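Chains: A (Unidentified, PDB 6ZM9) probably cleaves S-adenosylmethionine as a phage-encoded lyase, releasing 5'-methylthioadenosine, which it binds between the subunits of a trimer. Local coordinates at residues 49-54 / 72-77; 14-19 / 106-111; 38-43 / 92-97. All blocks are in the same frame, centred on the assembly; numbering follows the deposited sequence. Where two conformers were deposited one is given.

Contact 1 of 3, residues 49-54 / 72-77. With MTA (5'-deoxy-5'-methylthioadenosine), chain F.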
loop_
_atom_site.group_PDB
_atom_site.type_symbol
_atom_site.label_atom_id
_atom_site.label_comp_id
_atom_site.label_asym_id
_atom_site.label_seq_id
_atom_site.Cartn_x
_atom_site.Cartn_y
_atom_site.Cartn_z
ATOM N N ALA A 49 13.299 1.965 3.960
ATOM C CA ALA A 49 11.928 1.481 4.079
ATOM C C ALA A 49 10.967 2.640 3.839
ATOM O O ALA A 49 11.374 3.805 3.802
ATOM C CB ALA A 49 11.681 0.895 5.471
ATOM N N SER A 50 9.685 2.300 3.712
ATOM C CA SER A 50 8.601 3.262 3.599
ATOM C C SER A 50 7.633 3.048 4.757
ATOM O O SER A 50 7.413 1.910 5.185
ATOM C CB SER A 50 7.836 3.092 2.290
ATOM O OG SER A 50 8.673 3.443 1.188
ATOM N N PHE A 51 7.034 4.137 5.232
ATOM C CA PHE A 51 6.128 4.119 6.375
ATOM C C PHE A 51 4.863 4.878 5.986
ATOM O O PHE A 51 4.921 6.061 5.657
ATOM C CB PHE A 51 6.782 4.779 7.582
ATOM C CG PHE A 51 8.084 4.126 8.025
ATOM C CD1 PHE A 51 9.258 4.379 7.348
ATOM C CD2 PHE A 51 8.110 3.256 9.100
ATOM C CE1 PHE A 51 10.440 3.794 7.748
ATOM C CE2 PHE A 51 9.291 2.665 9.503
ATOM C CZ PHE A 51 10.459 2.944 8.833
ATOM N N VAL A 52 3.721 4.193 6.031
ATOM C CA VAL A 52 2.444 4.748 5.596
ATOM C C VAL A 52 1.551 4.947 6.819
ATOM O O VAL A 52 1.253 3.993 7.547
ATOM C CB VAL A 52 1.758 3.801 4.598
ATOM C CG1 VAL A 52 0.404 4.351 4.156
ATOM C CG2 VAL A 52 2.654 3.545 3.396
ATOM N N ALA A 53 1.097 6.178 7.017
ATOM C CA ALA A 53 0.120 6.440 8.059
ATOM C C ALA A 53 -1.254 5.941 7.633
ATOM O O ALA A 53 -1.649 6.086 6.474
ATOM C CB ALA A 53 0.046 7.940 8.329
ATOM N N GLN A 54 -1.978 5.369 8.587
ATOM C CA GLN A 54 -3.252 4.735 8.314
ATOM C C GLN A 54 -4.206 5.004 9.460
ATOM O O GLN A 54 -3.798 5.373 10.567
ATOM C CB GLN A 54 -3.157 3.204 8.271
ATOM C CG GLN A 54 -2.028 2.682 7.470
ATOM C CD GLN A 54 -2.068 1.181 7.327
ATOM O OE1 GLN A 54 -2.012 0.657 6.220
ATOM N NE2 GLN A 54 -2.111 0.479 8.450
ATOM N N VAL A 72 0.480 2.323 11.459
ATOM C CA VAL A 72 1.559 2.485 10.496
ATOM C C VAL A 72 1.710 1.179 9.741
ATOM O O VAL A 72 1.753 0.105 10.352
ATOM C CB VAL A 72 2.902 2.846 11.164
ATOM C CG1 VAL A 72 4.007 3.030 10.111
ATOM C CG2 VAL A 72 2.740 4.087 12.006
ATOM N N GLN A 73 1.794 1.271 8.421
ATOM C CA GLN A 73 2.209 0.157 7.581
ATOM C C GLN A 73 3.651 0.403 7.144
ATOM O O GLN A 73 3.933 1.388 6.451
ATOM C CB GLN A 73 1.276 0.028 6.376
ATOM C CG GLN A 73 1.676 -1.092 5.429
ATOM C CD GLN A 73 0.894 -1.137 4.134
ATOM O OE1 GLN A 73 1.312 -1.799 3.190
ATOM N NE2 GLN A 73 -0.262 -0.493 4.105
ATOM N N ILE A 74 4.552 -0.487 7.553
ATOM C CA ILE A 74 5.957 -0.429 7.161
ATOM C C ILE A 74 6.125 -1.312 5.938
ATOM O O ILE A 74 5.722 -2.482 5.957
ATOM C CB ILE A 74 6.870 -0.922 8.302
ATOM C CG1 ILE A 74 6.541 -0.224 9.623
ATOM C CG2 ILE A 74 8.350 -0.724 7.909
ATOM C CD1 ILE A 74 7.347 -0.743 10.815
ATOM N N ILE A 75 6.709 -0.757 4.874
ATOM C CA ILE A 75 6.936 -1.479 3.622
ATOM C C ILE A 75 8.444 -1.594 3.438
ATOM O O ILE A 75 9.142 -0.576 3.359
ATOM C CB ILE A 75 6.296 -0.761 2.424
ATOM C CG1 ILE A 75 4.796 -0.583 2.653
ATOM C CG2 ILE A 75 6.580 -1.517 1.135
ATOM C CD1 ILE A 75 4.122 0.365 1.667
ATOM N N ILE A 76 8.945 -2.828 3.325
ATOM C CA ILE A 76 10.376 -3.085 3.201
ATOM C C ILE A 76 10.605 -3.890 1.934
ATOM O O ILE A 76 10.115 -5.018 1.821
ATOM C CB ILE A 76 10.922 -3.865 4.408
ATOM C CG1 ILE A 76 10.818 -3.037 5.682
ATOM C CG2 ILE A 76 12.376 -4.270 4.148
ATOM C CD1 ILE A 76 11.046 -3.836 6.948
ATOM N N ILE A 77 11.355 -3.329 0.993
ATOM C CA ILE A 77 11.848 -4.069 -0.161
ATOM C C ILE A 77 13.314 -4.401 0.100
ATOM O O ILE A 77 14.104 -3.508 0.417
ATOM C CB ILE A 77 11.683 -3.248 -1.456
ATOM C CG1 ILE A 77 10.208 -2.885 -1.677
ATOM C CG2 ILE A 77 12.295 -4.026 -2.628
ATOM C CD1 ILE A 77 10.001 -1.904 -2.762
HETATM C CS MTA F . 14.346 5.492 -3.488
HETATM S "S5'" MTA F . 14.341 6.744 -2.245
HETATM C "C5'" MTA F . 12.632 7.306 -2.334
HETATM C "C4'" MTA F . 11.663 6.608 -1.400
HETATM O "O4'" MTA F . 11.657 5.201 -1.696
HETATM C "C2'" MTA F . 11.154 5.503 0.628
HETATM O "O2'" MTA F . 9.809 5.925 0.782
HETATM C "C3'" MTA F . 11.960 6.692 0.096
HETATM O "O3'" MTA F . 11.578 7.927 0.676
HETATM C "C1'" MTA F . 11.282 4.493 -0.522
HETATM N N9 MTA F . 12.268 3.453 -0.268
HETATM C C8 MTA F . 13.624 3.489 -0.473
HETATM N N7 MTA F . 14.237 2.352 -0.242
HETATM C C5 MTA F . 13.209 1.503 0.152
HETATM C C6 MTA F . 13.176 0.130 0.464
HETATM N N6 MTA F . 14.246 -0.677 0.430
HETATM N N1 MTA F . 11.971 -0.414 0.766
HETATM C C2 MTA F . 10.886 0.369 0.747
HETATM N N3 MTA F . 10.793 1.661 0.447
HETATM C C4 MTA F . 11.997 2.178 0.154
#

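Contact 2 of 3, residues 14-19 / 106-111. With MTA (5'-deoxy-5'-methylthioadenosine), chain B.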
loop_
_atom_site.group_PDB
_atom_site.type_symbol
_atom_site.label_atom_id
_atom_site.label_comp_id
_atom_site.label_asym_id
_atom_site.label_seq_id
_atom_site.Cartn_x
_atom_site.Cartn_y
_atom_site.Cartn_z
ATOM N N ARG A 14 5.665 -6.437 4.743
ATOM C CA ARG A 14 4.788 -5.401 5.271
ATOM C C ARG A 14 4.569 -5.691 6.751
ATOM O O ARG A 14 4.323 -6.838 7.135
ATOM C CB ARG A 14 3.418 -5.410 4.576
ATOM C CG ARG A 14 3.446 -5.148 3.096
ATOM C CD ARG A 14 2.083 -4.647 2.603
ATOM N NE ARG A 14 1.042 -5.672 2.654
ATOM C CZ ARG A 14 -0.248 -5.445 2.423
ATOM N NH1 ARG A 14 -0.680 -4.223 2.137
ATOM N NH2 ARG A 14 -1.113 -6.447 2.485
ATOM N N ILE A 15 4.660 -4.655 7.581
ATOM C CA ILE A 15 4.426 -4.773 9.013
ATOM C C ILE A 15 3.379 -3.739 9.410
ATOM O O ILE A 15 3.493 -2.571 9.038
ATOM C CB ILE A 15 5.720 -4.544 9.814
ATOM C CG1 ILE A 15 6.834 -5.481 9.344
ATOM C CG2 ILE A 15 5.470 -4.703 11.313
ATOM C CD1 ILE A 15 8.166 -5.222 10.021
ATOM N N PHE A 16 2.366 -4.168 10.165
ATOM C CA PHE A 16 1.311 -3.282 10.633
ATOM C C PHE A 16 1.441 -3.094 12.135
ATOM O O PHE A 16 1.368 -4.077 12.890
ATOM C CB PHE A 16 -0.044 -3.868 10.288
ATOM C CG PHE A 16 -0.300 -3.987 8.815
ATOM C CD1 PHE A 16 0.118 -5.092 8.094
ATOM C CD2 PHE A 16 -0.957 -2.975 8.150
ATOM C CE1 PHE A 16 -0.141 -5.194 6.725
ATOM C CE2 PHE A 16 -1.241 -3.071 6.780
ATOM C CZ PHE A 16 -0.840 -4.174 6.069
ATOM N N VAL A 17 1.605 -1.833 12.560
ATOM C CA VAL A 17 1.821 -1.469 13.962
ATOM C C VAL A 17 0.812 -0.390 14.343
ATOM O O VAL A 17 0.818 0.691 13.743
ATOM C CB VAL A 17 3.237 -0.911 14.215
ATOM C CG1 VAL A 17 3.465 -0.729 15.719
ATOM C CG2 VAL A 17 4.326 -1.785 13.616
ATOM N N GLY A 18 -0.003 -0.655 15.357
ATOM C CA GLY A 18 -0.912 0.343 15.867
ATOM C C GLY A 18 -0.262 1.330 16.824
ATOM O O GLY A 18 0.817 1.101 17.383
ATOM N N LEU A 19 -0.949 2.460 17.022
ATOM C CA LEU A 19 -0.429 3.582 17.796
ATOM C C LEU A 19 -1.272 3.879 19.024
ATOM O O LEU A 19 -0.918 4.778 19.804
ATOM C CB LEU A 19 -0.298 4.830 16.920
ATOM C CG LEU A 19 0.636 4.637 15.715
ATOM C CD1 LEU A 19 0.581 5.859 14.835
ATOM C CD2 LEU A 19 2.059 4.341 16.127
ATOM N N SER A 106 -0.915 -6.992 19.354
ATOM C CA SER A 106 -0.650 -7.745 18.133
ATOM C C SER A 106 0.046 -6.849 17.118
ATOM O O SER A 106 -0.354 -5.691 16.961
ATOM C CB SER A 106 -2.000 -8.158 17.530
ATOM O OG SER A 106 -1.867 -8.962 16.373
ATOM N N VAL A 107 1.023 -7.402 16.394
ATOM C CA VAL A 107 1.635 -6.792 15.215
ATOM C C VAL A 107 1.515 -7.815 14.091
ATOM O O VAL A 107 1.794 -9.001 14.297
ATOM C CB VAL A 107 3.107 -6.421 15.477
ATOM C CG1 VAL A 107 3.871 -6.132 14.201
ATOM C CG2 VAL A 107 3.183 -5.205 16.396
ATOM N N ILE A 108 1.099 -7.381 12.904
ATOM C CA ILE A 108 0.977 -8.282 11.758
ATOM C C ILE A 108 2.186 -8.116 10.850
ATOM O O ILE A 108 2.567 -6.988 10.511
ATOM C CB ILE A 108 -0.327 -8.034 10.972
ATOM C CG1 ILE A 108 -1.535 -8.356 11.844
ATOM C CG2 ILE A 108 -0.318 -8.849 9.680
ATOM C CD1 ILE A 108 -2.852 -7.875 11.248
ATOM N N VAL A 109 2.768 -9.239 10.429
ATOM C CA VAL A 109 3.911 -9.273 9.525
ATOM C C VAL A 109 3.542 -10.139 8.326
ATOM O O VAL A 109 3.066 -11.270 8.489
ATOM C CB VAL A 109 5.158 -9.845 10.222
ATOM C CG1 VAL A 109 6.295 -10.003 9.226
ATOM C CG2 VAL A 109 5.578 -8.968 11.367
ATOM N N GLU A 110 3.774 -9.624 7.128
ATOM C CA GLU A 110 3.586 -10.376 5.894
ATOM C C GLU A 110 4.923 -10.415 5.168
ATOM O O GLU A 110 5.546 -9.369 4.968
ATOM C CB GLU A 110 2.526 -9.690 5.026
ATOM C CG GLU A 110 2.123 -10.466 3.792
ATOM C CD GLU A 110 1.070 -9.746 2.961
ATOM O OE1 GLU A 110 -0.143 -9.928 3.221
ATOM O OE2 GLU A 110 1.462 -8.990 2.043
ATOM N N ILE A 111 5.353 -11.611 4.761
ATOM C CA ILE A 111 6.588 -11.806 3.998
ATOM C C ILE A 111 6.204 -12.235 2.589
ATOM O O ILE A 111 5.420 -13.177 2.424
ATOM C CB ILE A 111 7.456 -12.925 4.603
ATOM C CG1 ILE A 111 7.781 -12.654 6.067
ATOM C CG2 ILE A 111 8.707 -13.127 3.759
ATOM C CD1 ILE A 111 8.526 -11.444 6.260
HETATM C CS MTA B . -2.702 -5.709 14.431
HETATM S "S5'" MTA B . -3.501 -4.254 15.028
HETATM C "C5'" MTA B . -2.495 -2.972 14.259
HETATM C "C4'" MTA B . -2.977 -2.482 12.908
HETATM O "O4'" MTA B . -3.015 -3.590 11.993
HETATM C "C2'" MTA B . -4.699 -2.008 11.357
HETATM O "O2'" MTA B . -4.102 -0.907 10.690
HETATM C "C3'" MTA B . -4.380 -1.879 12.850
HETATM O "O3'" MTA B . -4.436 -0.543 13.318
HETATM C "C1'" MTA B . -3.987 -3.319 10.992
HETATM N N9 MTA B . -4.889 -4.456 10.896
HETATM C C8 MTA B . -5.352 -5.270 11.899
HETATM N N7 MTA B . -6.078 -6.281 11.484
HETATM C C5 MTA B . -6.103 -6.119 10.104
HETATM C C6 MTA B . -6.640 -6.901 9.062
HETATM N N6 MTA B . -7.288 -8.060 9.248
HETATM N N1 MTA B . -6.438 -6.475 7.791
HETATM C C2 MTA B . -5.741 -5.349 7.591
HETATM N N3 MTA B . -5.172 -4.548 8.486
HETATM C C4 MTA B . -5.387 -4.988 9.736
HETATM O O HOH W 1 0.104 -3.125 16.629
#

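Contact 3 of 3, residues 38-43 / 92-97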
loop_
_atom_site.group_PDB
_atom_site.type_symbol
_atom_site.label_atom_id
_atom_site.label_comp_id
_atom_site.label_asym_id
_atom_site.label_seq_id
_atom_site.Cartn_x
_atom_site.Cartn_y
_atom_site.Cartn_z
ATOM N N ALA A 38 16.493 2.426 14.418
ATOM C CA ALA A 38 17.379 1.985 15.486
ATOM C C ALA A 38 17.486 0.467 15.542
ATOM O O ALA A 38 18.580 -0.075 15.700
ATOM C CB ALA A 38 16.870 2.545 16.816
ATOM N N ILE A 39 16.366 -0.234 15.407
ATOM C CA ILE A 39 16.382 -1.689 15.462
ATOM C C ILE A 39 17.165 -2.251 14.281
ATOM O O ILE A 39 17.994 -3.158 14.433
ATOM C CB ILE A 39 14.944 -2.232 15.478
ATOM C CG1 ILE A 39 14.240 -1.903 16.788
ATOM C CG2 ILE A 39 14.947 -3.722 15.247
ATOM C CD1 ILE A 39 12.731 -2.001 16.728
ATOM N N ARG A 40 16.900 -1.734 13.081
ATOM C CA ARG A 40 17.537 -2.265 11.883
ATOM C C ARG A 40 19.031 -1.973 11.875
ATOM O O ARG A 40 19.824 -2.809 11.427
ATOM C CB ARG A 40 16.816 -1.759 10.626
ATOM C CG ARG A 40 15.341 -2.193 10.609
ATOM C CD ARG A 40 14.682 -1.998 9.273
ATOM N NE ARG A 40 14.955 -3.139 8.410
ATOM C CZ ARG A 40 14.879 -3.111 7.088
ATOM N NH1 ARG A 40 14.544 -1.989 6.465
ATOM N NH2 ARG A 40 15.133 -4.203 6.382
ATOM N N LYS A 41 19.448 -0.824 12.399
ATOM C CA LYS A 41 20.881 -0.575 12.522
ATOM C C LYS A 41 21.547 -1.613 13.423
ATOM O O LYS A 41 22.652 -2.086 13.122
ATOM C CB LYS A 41 21.124 0.836 13.032
ATOM C CG LYS A 41 20.891 1.933 12.002
ATOM C CD LYS A 41 21.189 3.296 12.617
ATOM C CE LYS A 41 21.194 4.432 11.606
ATOM N NZ LYS A 41 21.239 5.770 12.304
ATOM N N ARG A 42 20.894 -1.993 14.526
ATOM C CA ARG A 42 21.475 -2.992 15.426
ATOM C C ARG A 42 21.502 -4.376 14.794
ATOM O O ARG A 42 22.299 -5.224 15.214
ATOM C CB ARG A 42 20.722 -3.010 16.753
ATOM C CG ARG A 42 21.004 -1.788 17.612
ATOM C CD ARG A 42 20.458 -1.964 19.032
ATOM N NE ARG A 42 19.005 -2.123 19.056
ATOM C CZ ARG A 42 18.131 -1.132 19.247
ATOM N NH1 ARG A 42 18.547 0.116 19.445
ATOM N NH2 ARG A 42 16.831 -1.396 19.253
ATOM N N GLN A 43 20.677 -4.611 13.781
ATOM C CA GLN A 43 20.743 -5.837 13.007
ATOM C C GLN A 43 21.849 -5.805 11.965
ATOM O O GLN A 43 22.149 -6.851 11.367
ATOM C CB GLN A 43 19.407 -6.060 12.308
ATOM C CG GLN A 43 18.235 -6.291 13.245
ATOM C CD GLN A 43 16.954 -6.520 12.476
ATOM O OE1 GLN A 43 16.755 -5.966 11.405
ATOM N NE2 GLN A 43 16.090 -7.345 13.007
ATOM N N GLN A 92 11.058 -10.787 11.205
ATOM C CA GLN A 92 10.358 -11.313 12.377
ATOM C C GLN A 92 10.863 -10.656 13.646
ATOM O O GLN A 92 10.083 -10.263 14.524
ATOM C CB GLN A 92 10.592 -12.823 12.451
ATOM C CG GLN A 92 9.764 -13.636 11.476
ATOM C CD GLN A 92 10.161 -15.100 11.507
ATOM O OE1 GLN A 92 11.310 -15.437 11.774
ATOM N NE2 GLN A 92 9.209 -15.973 11.226
ATOM N N ALA A 93 12.184 -10.516 13.770
ATOM C CA ALA A 93 12.750 -9.900 14.960
ATOM C C ALA A 93 12.344 -8.434 15.062
ATOM O O ALA A 93 12.080 -7.930 16.157
ATOM C CB ALA A 93 14.273 -10.033 14.942
ATOM N N LEU A 94 12.314 -7.735 13.926
ATOM C CA LEU A 94 11.852 -6.355 13.922
ATOM C C LEU A 94 10.412 -6.257 14.407
ATOM O O LEU A 94 10.082 -5.420 15.251
ATOM C CB LEU A 94 12.009 -5.779 12.515
ATOM C CG LEU A 94 11.377 -4.407 12.244
ATOM C CD1 LEU A 94 11.967 -3.298 13.114
ATOM C CD2 LEU A 94 11.538 -4.066 10.765
ATOM N N GLY A 95 9.526 -7.095 13.857
ATOM C CA GLY A 95 8.136 -7.070 14.293
ATOM C C GLY A 95 7.974 -7.373 15.772
ATOM O O GLY A 95 7.170 -6.735 16.459
ATOM N N LYS A 96 8.729 -8.359 16.278
ATOM C CA LYS A 96 8.634 -8.706 17.692
ATOM C C LYS A 96 9.092 -7.556 18.569
ATOM O O LYS A 96 8.464 -7.264 19.593
ATOM C CB LYS A 96 9.464 -9.952 17.989
ATOM C CG LYS A 96 8.822 -11.220 17.519
ATOM C CD LYS A 96 9.520 -12.435 18.093
ATOM C CE LYS A 96 8.496 -13.515 18.466
ATOM N NZ LYS A 96 8.752 -14.182 19.784
ATOM N N GLU A 97 10.150 -6.849 18.170
ATOM C CA GLU A 97 10.613 -5.737 18.993
ATOM C C GLU A 97 9.662 -4.545 18.905
ATOM O O GLU A 97 9.423 -3.865 19.907
ATOM C CB GLU A 97 12.035 -5.338 18.639
ATOM C CG GLU A 97 12.620 -4.351 19.650
ATOM C CD GLU A 97 12.747 -4.927 21.065
ATOM O OE1 GLU A 97 13.340 -6.016 21.205
ATOM O OE2 GLU A 97 12.252 -4.299 22.039
#

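Contact 1 of 3, residues 49-54 / 72-77
Ser50 and Ile75 bond to each other in both directions, and Val52 and Gln73 repeat the pattern two residues on, joining the two long strands of a beta hairpin. Between them, Phe51 faces Ile74 in a non-hydrogen-bonded pair. Their side chains lie alongside each other, with Phe51 CD2 3.9 Å from Ile74 CG1, and Val72 CG1 meets the edge of the phenyl ring. These apolar groups suit a face on which helices 29-43 and 84-101 pack.

On the other face, Gln73 sends CG anti to its backbone N (chi1 178°) and stays extended beyond it, running across Gln54. Its CB lies 3.4 Å from Gln54 OE1, and CG and CD pass farther from the same oxygen. At the tip, Gln73 NE2 donates to Gln54 OE1 over 3.0 Å. The oxygen lies close to the plane of the donor amide, although the two amide planes are turned 63° apart. Gln73 OE1 takes a weak bond from Arg14, and Gln54 NE2 is held by Ser71.

At the Ser50-Ile75 end the hairpin binds the nucleoside. Ile77 N gives a bond of 3.0 Å to N1 of methylthioadenosine, and Ile77 O accepts one of 2.8 Å from N6. Ser50 OG donates to N3 (2.9 Å) while accepting from the ribose O2' (2.8 Å), as a small hydroxyl can. Glu69 and Ser71 of the second subunit complete the site. The pattern is consistent with selection for adenine: a base carrying an oxo group at C6 and a proton on N1 would probably set donor against donor and acceptor against acceptor.

Contact 2 of 3, residues 14-19 / 106-111
Ile15 CG2 and Val107 CG1 press together at 3.6 Å, the closest apolar meeting of these two antiparallel strands. Val107 CG1 is a bump seated between Ile15 CG2 and Phe16 O, which lies 3.5 Å from that Val107 methyl. A branched residue fits here because one methyl fills the hollow.

On the other face, the Phe16 ring lies obliquely against Ile108, whose CG2 touches ring atom CD1 at 4.1 Å. Ile108 CD1 reaches on to methylthioadenosine N7 (3.6 Å), while Phe16 CB approaches the ribose O4' at 3.4 Å. Two apolar residues thus wall the nucleoside. In one of its two conformers, Arg14 turns a guanidinium face to the edge of the Phe16 ring, with Phe16 CZ 3.9 Å above the guanidinium plane, and Glu110 OE2 comes to the guanidinium's edge in a long, weak salt bridge with NE; Gln112 is the stronger partner of that carboxylate.

Towards Gly18 the strands part, and Ile108 N bonds to Phe16 O only weakly, at 3.3 Å. A water fills the widening gap, accepting from Gly18 N and donating to Ser106 O (2.6 Å).

Strand 66-77 bonds to the far edge of 11-21, strand 116-124 flanks 106-113, and helix 84-101 covers Ile15, Val107 and Val109.

Contact 3 of 3, residues 38-43 / 92-97
Gln43 NE2 hydrogen-bonds to the backbone oxygen of Lys90, and the same nitrogen lies 3.8 Å from Ala93 CB. In this two-layer arrangement of helices against an antiparallel sheet, the bond ties the C-terminal part of helix 29-43 to helix 84-101. The two helices lie side by side on the sheet and run roughly antiparallel, at 141°, with their axes 10.3 Å apart. No hydrogen bond joins the two segments themselves, so apolar contacts carry the pairing.

Leu94 fills the space between the helices. Its CG is anti to the backbone N (chi1 171°), which swings the two methyls towards the opposite helix. There CD1 meets Ile39 CG2 at 3.7 Å, and CD2 touches the aliphatic part of Arg40, 4.0 Å from CD. The arginine suits this boundary because its carbon chain can pack on leucine while NH1 bonds weakly to the backbone oxygens of Pro47 and Asp48. Small Ala93 leaves room for the glutamine amide.

Nearer the surface, Glu97 contributes its carbons. Its chain bends at chi2 (63°), and the methylene rather than the carboxylate faces the isoleucine: Ile39 CD1 rests 3.8 Å from Glu97 CG.

Overall arrangement
Contacts 1 and 2 are buried and belong to one antiparallel sheet, in which strands 66-77 and 11-21 are neighbours: Ile74 N probably bonds to Ile15 O at 2.8 Å. Contact 3 is partly exposed and lies in the helical layer on one side of that sheet. Backbone hydrogen bonds dominate the first two; contact 3 relies on side-chain packing. The layers meet where Leu94 CD2 approaches Ile15 CD1 of contact 2 at 3.6 Å and Ile76 CD1 of contact 1 at 3.9 Å. Contacts 1 and 2 supply different parts of nucleoside sites that subunits share, the former chiefly polar groups for adenine and the ribose and the latter chiefly apolar walls.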